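Local coordinates for protein bile salt hydrolase/transferase (Clostridium perfringens, PDB 2BJF) that hydrolyses the amide bond of glycine- and taurine-conjugated bile salts, releasing free bile acids, and also acts as a bile acid acyltransferase, at residues Val155-Lys160 / Gly171-Ser176; His143-Asp148 / Phe166-Gly171. One frame throughout, in Å; residues are numbered along the deposited sequence.

Contact 1 of 2, residues Val155-Lys160 / Gly171-Ser176; sequences VVEQTK and GVLTNS
V155 and L173 face each other where two strand segments run in broadly the same direction, V155 CA and L173 CA 7.9 Å apart; no backbone hydrogen bond joins the segments, and further along E157 CA and S176 CA are 10.3 Å apart. The contact is therefore packing between layers rather than strand pairing. It rests on two branched side chains meeting tip to tip. L173 CD1 is the leading atom: it sits at the fork of the valine, 3.8 Å from V155 CG1 and the same 3.8 Å from V155 CG2. The second leucine methyl, L173 CD2, lies further back, 4.2 Å from V155 CG1. Both side chains leave the backbone toward the partner segment, and L173 carries its CG anti to the backbone N (chi1 -170°), which extends the branch toward the valine.

Beside this apolar pair the surroundings turn polar. E157 also points inward, but its OE2 only grazes L173 CD1 at 4.5 Å. The real business of that carboxylate lies with H143, which bonds OE2 through ND1, while F179 N bonds OE1. Each oxygen of this buried carboxylate thus has a partner beside a hydrocarbon contact.

Strand 172-173 is an outermost strand of the six-stranded sheet, next to strand 3-8, whereas strand 153-158 belongs to the other antiparallel sheet, between strands 142-147 and 163-167. The pair accordingly joins the two facing sheets of the Ntn-hydrolase sandwich. L173 touches H143 and M145 of strand 142-147 as well. Two residues on, N175 enters the active site, its OD1 bonded to the N of C2, the inferred nucleophile, and it touches the bound taurine; on the flank, V172 and T174 pack on helix 225-243.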
loop_
_atom_site.group_PDB
_atom_site.type_symbol
_atom_site.label_atom_id
_atom_site.label_comp_id
_atom_site.label_asym_id
_atom_site.label_seq_id
_atom_site.Cartn_x
_atom_site.Cartn_y
_atom_site.Cartn_z
ATOM N N VAL A 155 2.590 -19.136 -21.582
ATOM C CA VAL A 155 3.822 -18.582 -21.026
ATOM C C VAL A 155 4.856 -19.698 -20.920
ATOM O O VAL A 155 4.562 -20.778 -20.402
ATOM C CB VAL A 155 3.582 -17.923 -19.643
ATOM C CG1 VAL A 155 4.900 -17.513 -18.986
ATOM C CG2 VAL A 155 2.658 -16.716 -19.781
ATOM N N VAL A 156 6.056 -19.430 -21.426
ATOM C CA VAL A 156 7.137 -20.416 -21.446
ATOM C C VAL A 156 8.265 -19.983 -20.517
ATOM O O VAL A 156 8.880 -18.935 -20.720
ATOM C CB VAL A 156 7.689 -20.621 -22.878
ATOM C CG1 VAL A 156 8.775 -21.689 -22.889
ATOM C CG2 VAL A 156 6.566 -20.991 -23.840
ATOM N N GLU A 157 8.528 -20.795 -19.494
ATOM C CA GLU A 157 9.570 -20.498 -18.513
ATOM C C GLU A 157 10.389 -21.744 -18.217
ATOM O O GLU A 157 9.842 -22.761 -17.795
ATOM C CB GLU A 157 8.956 -19.951 -17.216
ATOM C CG GLU A 157 8.218 -18.629 -17.394
ATOM C CD GLU A 157 7.592 -18.086 -16.118
ATOM O OE1 GLU A 157 7.386 -18.855 -15.153
ATOM O OE2 GLU A 157 7.293 -16.874 -16.097
ATOM N N GLN A 158 11.697 -21.672 -18.448
ATOM C CA GLN A 158 12.571 -22.779 -18.079
ATOM C C GLN A 158 13.250 -22.516 -16.744
ATOM O O GLN A 158 13.967 -21.527 -16.579
ATOM C CB GLN A 158 13.608 -23.090 -19.162
ATOM C CG GLN A 158 14.372 -24.385 -18.883
ATOM C CD GLN A 158 15.079 -24.943 -20.099
ATOM O OE1 GLN A 158 14.455 -25.224 -21.123
ATOM N NE2 GLN A 158 16.391 -25.131 -19.983
ATOM N N THR A 159 13.002 -23.416 -15.799
ATOM C CA THR A 159 13.600 -23.351 -14.471
ATOM C C THR A 159 14.589 -24.506 -14.302
ATOM O O THR A 159 14.811 -25.282 -15.236
ATOM C CB THR A 159 12.520 -23.421 -13.368
ATOM O OG1 THR A 159 11.803 -24.657 -13.476
ATOM C CG2 THR A 159 11.544 -22.254 -13.491
ATOM N N LYS A 160 15.180 -24.614 -13.113
ATOM C CA LYS A 160 16.110 -25.704 -12.796
ATOM C C LYS A 160 15.417 -27.070 -12.767
ATOM O O LYS A 160 16.071 -28.110 -12.874
ATOM C CB LYS A 160 16.839 -25.434 -11.471
ATOM C CG LYS A 160 15.931 -25.269 -10.255
ATOM C CD LYS A 160 16.730 -24.914 -9.010
ATOM C CE LYS A 160 15.813 -24.630 -7.831
ATOM N NZ LYS A 160 16.566 -24.133 -6.645
ATOM N N GLY A 171 -3.978 -12.917 -19.653
ATOM C CA GLY A 171 -3.744 -12.086 -20.834
ATOM C C GLY A 171 -2.551 -11.156 -20.710
ATOM O O GLY A 171 -2.360 -10.266 -21.548
ATOM N N VAL A 172 -1.748 -11.357 -19.666
ATOM C CA VAL A 172 -0.607 -10.482 -19.384
ATOM C C VAL A 172 0.630 -11.254 -18.920
ATOM O O VAL A 172 0.536 -12.409 -18.492
ATOM C CB VAL A 172 -0.948 -9.384 -18.323
ATOM C CG1 VAL A 172 -2.243 -8.645 -18.671
ATOM C CG2 VAL A 172 -1.029 -9.977 -16.921
ATOM N N LEU A 173 1.785 -10.600 -19.011
ATOM C CA LEU A 173 3.038 -11.123 -18.469
ATOM C C LEU A 173 3.958 -9.956 -18.136
ATOM O O LEU A 173 3.932 -8.934 -18.814
ATOM C CB LEU A 173 3.720 -12.058 -19.476
ATOM C CG LEU A 173 4.916 -12.890 -18.994
ATOM C CD1 LEU A 173 4.487 -13.908 -17.940
ATOM C CD2 LEU A 173 5.604 -13.586 -20.159
ATOM N N THR A 174 4.757 -10.097 -17.082
ATOM C CA THR A 174 5.829 -9.133 -16.833
ATOM C C THR A 174 7.176 -9.848 -16.722
ATOM O O THR A 174 7.643 -10.450 -17.691
ATOM C CB THR A 174 5.559 -8.208 -15.608
ATOM O OG1 THR A 174 5.416 -8.993 -14.419
ATOM C CG2 THR A 174 4.307 -7.359 -15.828
ATOM N N ASN A 175 7.788 -9.783 -15.545
ATOM C CA ASN A 175 9.098 -10.376 -15.318
ATOM C C ASN A 175 9.051 -11.300 -14.095
ATOM O O ASN A 175 7.998 -11.869 -13.803
ATOM C CB ASN A 175 10.153 -9.270 -15.198
ATOM C CG ASN A 175 10.071 -8.256 -16.338
ATOM O OD1 ASN A 175 9.566 -7.145 -16.162
ATOM N ND2 ASN A 175 10.543 -8.646 -17.516
ATOM N N SER A 176 10.174 -11.463 -13.396
ATOM C CA SER A 176 10.249 -12.372 -12.243
ATOM C C SER A 176 9.365 -11.906 -11.075
ATOM O O SER A 176 9.148 -10.705 -10.918
ATOM C CB SER A 176 11.702 -12.547 -11.795
ATOM O OG SER A 176 12.462 -13.186 -12.809
#

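Contact 2 of 2, residues His143-Asp148 / Phe166-Gly171; sequences HWMISD and FDNNIG
M145 packs against N168 and G171 by van der Waals contact alone, with no hydrogen bond between the two segments and 8.6 Å between M145 CA and N168 CA. The thioether does the reaching. With CG anti to the backbone N (chi1 -175°) and the rest of the chain extended, M145 brings its terminal methyl to the turn at N168-G171. There M145 CE lies 3.8 Å from N168 ND2 and equally 3.8 Å from G171 O, while M145 SD passes 4.0 Å from N168 ND2. The methionine chain and the asparagine side chain cross at about a right angle, and the methyl, with the sulfur behind it, lies at the amide nitrogen.

Hydrogen bonding holds that amide in place. N168 OD1 takes two backbone donors from its own loop: I170 N at 2.9 Å, in the carbonyl plane with a C=O...N angle of 157°, and G171 N, also at 2.9 Å but 50° out of the plane. This is an Asx turn extended by a second bond to the residue three on. N168 ND2 in turn bonds V172 O, so both ends of the amide are engaged and its rotation is fixed. G171, the last residue of the turn, presents its carbonyl O to the methyl.

Strand 153-158 lies between strands 142-147 and 163-167 in the sheet, its S153 touching M145 and its V155 touching N168. On its other side strand 142-147 pairs with strand 77-82, A79 bonding M145 through the backbone. Helix 179-186 packs against N168 and I170, and Q205 of a second subunit reaches N169 and I170.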
loop_
_atom_site.group_PDB
_atom_site.type_symbol
_atom_site.label_atom_id
_atom_site.label_comp_id
_atom_site.label_asym_id
_atom_site.label_seq_id
_atom_site.Cartn_x
_atom_site.Cartn_y
_atom_site.Cartn_z
ATOM N N HIS A 143 11.963 -15.093 -20.439
ATOM C CA HIS A 143 10.797 -15.959 -20.578
ATOM C C HIS A 143 9.906 -15.405 -21.692
ATOM O O HIS A 143 10.058 -14.245 -22.094
ATOM C CB HIS A 143 10.058 -16.165 -19.243
ATOM C CG HIS A 143 9.422 -14.932 -18.674
ATOM N ND1 HIS A 143 8.464 -14.990 -17.684
ATOM C CD2 HIS A 143 9.601 -13.617 -18.944
ATOM C CE1 HIS A 143 8.083 -13.765 -17.369
ATOM N NE2 HIS A 143 8.756 -12.914 -18.121
ATOM N N TRP A 144 9.004 -16.232 -22.209
ATOM C CA TRP A 144 8.268 -15.878 -23.418
ATOM C C TRP A 144 6.758 -15.975 -23.257
ATOM O O TRP A 144 6.255 -16.864 -22.572
ATOM C CB TRP A 144 8.713 -16.755 -24.594
ATOM C CG TRP A 144 10.159 -16.595 -24.965
ATOM C CD1 TRP A 144 10.672 -15.787 -25.940
ATOM C CD2 TRP A 144 11.279 -17.262 -24.368
ATOM N NE1 TRP A 144 12.041 -15.909 -25.987
ATOM C CE2 TRP A 144 12.440 -16.807 -25.033
ATOM C CE3 TRP A 144 11.414 -18.204 -23.339
ATOM C CZ2 TRP A 144 13.722 -17.260 -24.701
ATOM C CZ3 TRP A 144 12.688 -18.648 -23.004
ATOM C CH2 TRP A 144 13.825 -18.178 -23.686
ATOM N N MET A 145 6.051 -15.048 -23.896
ATOM C CA MET A 145 4.604 -15.144 -24.052
ATOM C C MET A 145 4.286 -15.404 -25.521
ATOM O O MET A 145 4.847 -14.757 -26.410
ATOM C CB MET A 145 3.911 -13.871 -23.564
ATOM C CG MET A 145 2.391 -13.951 -23.576
ATOM S SD MET A 145 1.621 -12.549 -22.748
ATOM C CE MET A 145 -0.096 -12.793 -23.194
ATOM N N ILE A 146 3.399 -16.364 -25.763
ATOM C CA ILE A 146 3.007 -16.759 -27.114
ATOM C C ILE A 146 1.485 -16.686 -27.216
ATOM O O ILE A 146 0.777 -17.158 -26.325
ATOM C CB ILE A 146 3.516 -18.187 -27.462
ATOM C CG1 ILE A 146 5.041 -18.264 -27.326
ATOM C CG2 ILE A 146 3.094 -18.588 -28.875
ATOM C CD1 ILE A 146 5.604 -19.678 -27.306
ATOM N N SER A 147 0.993 -16.077 -28.291
ATOM C CA SER A 147 -0.437 -15.843 -28.468
ATOM C C SER A 147 -0.803 -15.917 -29.946
ATOM O O SER A 147 0.029 -15.621 -30.803
ATOM C CB SER A 147 -0.816 -14.474 -27.894
ATOM O OG SER A 147 -2.212 -14.377 -27.658
ATOM N N ASP A 148 -2.038 -16.312 -30.247
ATOM C CA ASP A 148 -2.479 -16.398 -31.642
ATOM C C ASP A 148 -3.903 -15.876 -31.883
ATOM O O ASP A 148 -4.525 -15.299 -30.988
ATOM C CB ASP A 148 -2.280 -17.819 -32.207
ATOM C CG ASP A 148 -3.233 -18.844 -31.608
ATOM O OD1 ASP A 148 -4.188 -18.463 -30.899
ATOM O OD2 ASP A 148 -3.025 -20.050 -31.862
ATOM N N PHE A 166 2.758 -22.695 -19.336
ATOM C CA PHE A 166 1.521 -22.350 -18.635
ATOM C C PHE A 166 0.452 -21.852 -19.597
ATOM O O PHE A 166 0.748 -21.094 -20.521
ATOM C CB PHE A 166 1.764 -21.239 -17.609
ATOM C CG PHE A 166 2.805 -21.560 -16.573
ATOM C CD1 PHE A 166 2.482 -22.317 -15.450
ATOM C CD2 PHE A 166 4.101 -21.068 -16.700
ATOM C CE1 PHE A 166 3.441 -22.600 -14.480
ATOM C CE2 PHE A 166 5.066 -21.343 -15.734
ATOM C CZ PHE A 166 4.736 -22.113 -14.623
ATOM N N ASP A 167 -0.792 -22.262 -19.363
ATOM C CA ASP A 167 -1.937 -21.609 -19.989
ATOM C C ASP A 167 -2.117 -20.244 -19.334
ATOM O O ASP A 167 -2.196 -20.146 -18.106
ATOM C CB ASP A 167 -3.210 -22.445 -19.819
ATOM C CG ASP A 167 -3.248 -23.660 -20.732
ATOM O OD1 ASP A 167 -2.400 -23.770 -21.642
ATOM O OD2 ASP A 167 -4.142 -24.510 -20.539
ATOM N N ASN A 168 -2.162 -19.196 -20.154
ATOM C CA ASN A 168 -2.296 -17.830 -19.653
ATOM C C ASN A 168 -3.716 -17.298 -19.823
ATOM O O ASN A 168 -4.090 -16.826 -20.900
ATOM C CB ASN A 168 -1.279 -16.902 -20.332
ATOM C CG ASN A 168 -1.228 -15.513 -19.700
ATOM O OD1 ASN A 168 -2.135 -15.107 -18.973
ATOM N ND2 ASN A 168 -0.159 -14.781 -19.981
ATOM N N ASN A 169 -4.494 -17.379 -18.748
ATOM C CA ASN A 169 -5.874 -16.898 -18.743
ATOM C C ASN A 169 -5.995 -15.472 -18.200
ATOM O O ASN A 169 -7.101 -14.962 -18.012
ATOM C CB ASN A 169 -6.767 -17.860 -17.950
ATOM C CG ASN A 169 -6.876 -19.231 -18.600
ATOM O OD1 ASN A 169 -6.668 -20.256 -17.949
ATOM N ND2 ASN A 169 -7.198 -19.255 -19.890
ATOM N N ILE A 170 -4.848 -14.840 -17.960
ATOM C CA ILE A 170 -4.793 -13.474 -17.436
ATOM C C ILE A 170 -4.640 -12.476 -18.583
ATOM O O ILE A 170 -5.104 -11.336 -18.495
ATOM C CB ILE A 170 -3.613 -13.277 -16.435
ATOM C CG1 ILE A 170 -3.362 -14.532 -15.579
ATOM C CG2 ILE A 170 -3.830 -12.028 -15.568
ATOM C CD1 ILE A 170 -4.506 -14.941 -14.663
ATOM N N GLY A 171 -3.978 -12.917 -19.653
ATOM C CA GLY A 171 -3.744 -12.086 -20.834
ATOM C C GLY A 171 -2.551 -11.156 -20.710
ATOM O O GLY A 171 -2.360 -10.266 -21.548
#

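The centres of the two contacts are 8 Å apart, and their segments alternate along the chain: 143-148, 155-160, 166-171, then 171-176, with G171 shared. Strands 142-147, 153-158 and 163-167 are consecutive neighbours in one antiparallel sheet, and the chain then crosses to the six-stranded sheet through strand 172-173. H143 of contact 2 links to both segments of contact 1: besides its bond to E157, its NE2 lies 2.7 Å from T174 O, a probable hydrogen bond. Both contacts are buried; contact 1 bridges the sheets, while contact 2 lies where the chain passes from strand 163-167 to strand 172-173, leading on to N175 at the taurine site.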